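Local coordinates for protein pectate lyase/Amb allergen (Acidovorax citrulli, PDB 4HWV) that probably cleaves pectate as a secreted, calcium-binding polysaccharide lyase of family 1, built on a right-handed parallel beta-helix, at residues D204-W212 and Y267-H277. Residues are numbered along the deposited sequence; the frame is centred on the assembly and turned at random.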
# COMPACT_ATOMS: atom_id res chain seq x y z
N ASP A 204 -7.00 6.13 2.53
CA ASP A 204 -5.84 6.55 3.31
C ASP A 204 -5.93 7.99 3.79
O ASP A 204 -5.16 8.86 3.36
CB ASP A 204 -4.56 6.30 2.50
CG ASP A 204 -3.29 6.47 3.31
OD1 ASP A 204 -3.34 6.45 4.55
OD2 ASP A 204 -2.24 6.64 2.68
N ALA A 205 -6.87 8.24 4.70
CA ALA A 205 -6.96 9.54 5.37
C ALA A 205 -5.87 9.55 6.44
O ALA A 205 -6.08 9.09 7.57
CB ALA A 205 -8.34 9.74 5.98
N PHE A 206 -4.70 10.05 6.06
CA PHE A 206 -3.46 9.87 6.83
C PHE A 206 -3.11 11.16 7.55
O PHE A 206 -3.06 12.25 6.97
CB PHE A 206 -2.35 9.52 5.83
CG PHE A 206 -1.07 9.03 6.46
CD1 PHE A 206 -0.82 7.67 6.59
CD2 PHE A 206 -0.10 9.95 6.89
CE1 PHE A 206 0.37 7.20 7.14
CE2 PHE A 206 1.11 9.50 7.45
CZ PHE A 206 1.34 8.12 7.57
N ASP A 207 -2.87 11.04 8.85
CA ASP A 207 -2.49 12.17 9.69
C ASP A 207 -0.99 12.11 9.88
O ASP A 207 -0.46 11.17 10.48
CB ASP A 207 -3.23 12.02 11.03
CG ASP A 207 -3.07 13.20 11.95
OD1 ASP A 207 -2.08 13.96 11.84
OD2 ASP A 207 -3.97 13.36 12.82
N ASP A 208 -0.29 13.11 9.35
CA ASP A 208 1.16 13.18 9.48
C ASP A 208 1.64 13.63 10.85
O ASP A 208 2.84 13.60 11.09
CB ASP A 208 1.72 14.08 8.41
CG ASP A 208 1.82 13.37 7.09
OD1 ASP A 208 2.63 12.42 6.99
OD2 ASP A 208 1.10 13.74 6.17
N PHE A 209 0.71 14.03 11.71
CA PHE A 209 1.06 14.59 13.03
C PHE A 209 0.22 13.98 14.14
O PHE A 209 -0.47 14.69 14.88
CB PHE A 209 0.95 16.12 12.98
CG PHE A 209 1.91 16.71 11.98
CD1 PHE A 209 3.26 16.83 12.30
CD2 PHE A 209 1.47 17.08 10.71
CE1 PHE A 209 4.16 17.30 11.37
CE2 PHE A 209 2.39 17.56 9.77
CZ PHE A 209 3.73 17.67 10.11
N PRO A 210 0.28 12.64 14.29
CA PRO A 210 -0.46 12.01 15.39
C PRO A 210 0.03 12.53 16.73
O PRO A 210 1.21 12.88 16.88
CB PRO A 210 -0.14 10.52 15.22
CG PRO A 210 1.18 10.53 14.54
CD PRO A 210 1.15 11.68 13.59
N GLN A 211 -0.87 12.56 17.71
CA GLN A 211 -0.55 13.05 19.03
C GLN A 211 -0.39 11.87 19.96
O GLN A 211 -1.18 10.94 19.94
CB GLN A 211 -1.70 13.91 19.54
CG GLN A 211 -1.45 14.52 20.92
CD GLN A 211 -2.73 15.07 21.52
OE1 GLN A 211 -3.71 14.33 21.69
NE2 GLN A 211 -2.74 16.37 21.82
N TRP A 212 0.64 11.94 20.80
CA TRP A 212 0.76 10.97 21.88
C TRP A 212 -0.07 11.46 23.08
O TRP A 212 0.15 12.57 23.57
CB TRP A 212 2.21 10.77 22.30
CG TRP A 212 2.39 9.89 23.50
CD1 TRP A 212 2.82 10.28 24.74
CD2 TRP A 212 2.15 8.47 23.58
NE1 TRP A 212 2.85 9.19 25.59
CE2 TRP A 212 2.46 8.07 24.90
CE3 TRP A 212 1.72 7.50 22.67
CZ2 TRP A 212 2.33 6.75 25.34
CZ3 TRP A 212 1.59 6.18 23.09
CH2 TRP A 212 1.89 5.82 24.43
N TYR A 267 6.71 -0.73 26.36
CA TYR A 267 6.21 0.29 25.44
C TYR A 267 6.51 0.06 23.97
O TYR A 267 6.04 0.83 23.13
CB TYR A 267 6.56 1.71 25.91
CG TYR A 267 5.52 2.22 26.89
CD1 TYR A 267 4.30 2.71 26.44
CD2 TYR A 267 5.76 2.20 28.26
CE1 TYR A 267 3.34 3.18 27.32
CE2 TYR A 267 4.80 2.66 29.16
CZ TYR A 267 3.60 3.16 28.68
OH TYR A 267 2.65 3.64 29.56
N SER A 268 7.23 -1.01 23.64
CA SER A 268 7.39 -1.41 22.24
C SER A 268 6.21 -2.20 21.68
O SER A 268 6.17 -2.48 20.49
CB SER A 268 8.68 -2.20 22.02
OG SER A 268 8.56 -3.51 22.55
N GLY A 269 5.25 -2.54 22.53
CA GLY A 269 4.12 -3.34 22.10
C GLY A 269 3.19 -2.67 21.10
O GLY A 269 3.16 -1.44 20.97
N GLY A 270 2.39 -3.49 20.42
CA GLY A 270 1.47 -3.02 19.39
C GLY A 270 0.42 -2.02 19.85
O GLY A 270 -0.05 -1.23 19.03
N ASP A 271 0.07 -2.03 21.14
CA ASP A 271 -0.85 -1.02 21.69
C ASP A 271 -0.32 0.38 21.38
O ASP A 271 -1.09 1.34 21.29
CB ASP A 271 -0.97 -1.12 23.23
CG ASP A 271 -1.86 -2.26 23.71
OD1 ASP A 271 -2.63 -2.83 22.92
OD2 ASP A 271 -1.79 -2.57 24.94
N PHE A 272 0.99 0.50 21.23
CA PHE A 272 1.66 1.78 21.18
C PHE A 272 2.16 2.12 19.77
O PHE A 272 3.01 3.00 19.60
CB PHE A 272 2.77 1.81 22.25
CG PHE A 272 2.27 1.34 23.59
CD1 PHE A 272 1.31 2.07 24.26
CD2 PHE A 272 2.70 0.14 24.15
CE1 PHE A 272 0.80 1.64 25.48
CE2 PHE A 272 2.21 -0.28 25.36
CZ PHE A 272 1.24 0.47 26.03
N LYS A 273 1.59 1.45 18.77
CA LYS A 273 1.91 1.77 17.38
C LYS A 273 1.59 3.25 17.10
O LYS A 273 0.71 3.84 17.74
CB LYS A 273 1.11 0.89 16.41
CG LYS A 273 -0.39 1.16 16.42
CD LYS A 273 -1.15 0.26 15.46
CE LYS A 273 -1.22 -1.15 16.04
NZ LYS A 273 -1.75 -2.11 15.06
N VAL A 274 2.31 3.84 16.15
CA VAL A 274 2.03 5.21 15.78
C VAL A 274 0.90 5.18 14.76
O VAL A 274 1.10 4.99 13.56
CB VAL A 274 3.27 5.90 15.22
CG1 VAL A 274 2.97 7.35 14.89
CG2 VAL A 274 4.45 5.85 16.21
N GLN A 275 -0.31 5.37 15.28
CA GLN A 275 -1.54 5.28 14.50
C GLN A 275 -1.77 6.57 13.72
O GLN A 275 -2.00 7.62 14.32
CB GLN A 275 -2.70 5.01 15.47
CG GLN A 275 -4.08 4.93 14.82
CD GLN A 275 -4.12 3.92 13.69
OE1 GLN A 275 -3.92 4.27 12.52
NE2 GLN A 275 -4.39 2.66 14.03
N HIS A 276 -1.68 6.47 12.40
CA HIS A 276 -1.86 7.60 11.51
C HIS A 276 -3.28 7.71 10.94
O HIS A 276 -3.58 8.65 10.20
CB HIS A 276 -0.87 7.50 10.34
CG HIS A 276 0.56 7.69 10.74
ND1 HIS A 276 1.15 8.94 10.87
CD2 HIS A 276 1.54 6.79 11.01
CE1 HIS A 276 2.42 8.79 11.22
NE2 HIS A 276 2.67 7.49 11.31
N HIS A 277 -4.15 6.76 11.28
CA HIS A 277 -5.51 6.77 10.78
C HIS A 277 -6.50 6.94 11.91
O HIS A 277 -6.15 6.78 13.09
CB HIS A 277 -5.82 5.47 10.05
CG HIS A 277 -4.96 5.25 8.85
ND1 HIS A 277 -4.01 4.25 8.79
CD2 HIS A 277 -4.87 5.94 7.69
CE1 HIS A 277 -3.40 4.31 7.62
NE2 HIS A 277 -3.89 5.33 6.94
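Two largely irregular segments of the pectate lyase beta-helix, 204-212 and 267-277, meet beside the calcium site, where His277 directly precedes the calcium ligand Asp278. Their join is an aromatic cluster of Phe206, His276 and His277. The rings of Phe206 and His276 form an offset stack, with planes only 9° apart and centroids separated by 4.3 Å. His276 CB also lies over the Phe206 face, 3.6 Å from the ring centroid, a CH-pi contact. The bond from His276 ND1 to Asp207 O (2.8 Å), which lies practically in the imidazole plane, fixes the rotation of the ring, while His276 O accepts from Asp207 N, joining the two backbones. With CG anti to its carbonyl carbon (chi1 -62°), His277 turns its face to the edge of Phe206, the planes standing at 85°. His277 ND1 is hydrogen-bonded to Asp251 OD1, so both ring nitrogens have partners. Farther along, Pro210 CG packs on Val274 CG1, and Trp212 CH2 brings the indole edge to Phe272 CD1 at 3.8 Å. Back at the cluster, Asp204, whose OD2 forms a salt bridge with Arg249 NE that would favour a charged carboxylate, accepts His277 NE2 at OD1 (2.7 Å), nearly along the C-O axis, with an N-H...O angle of 165°.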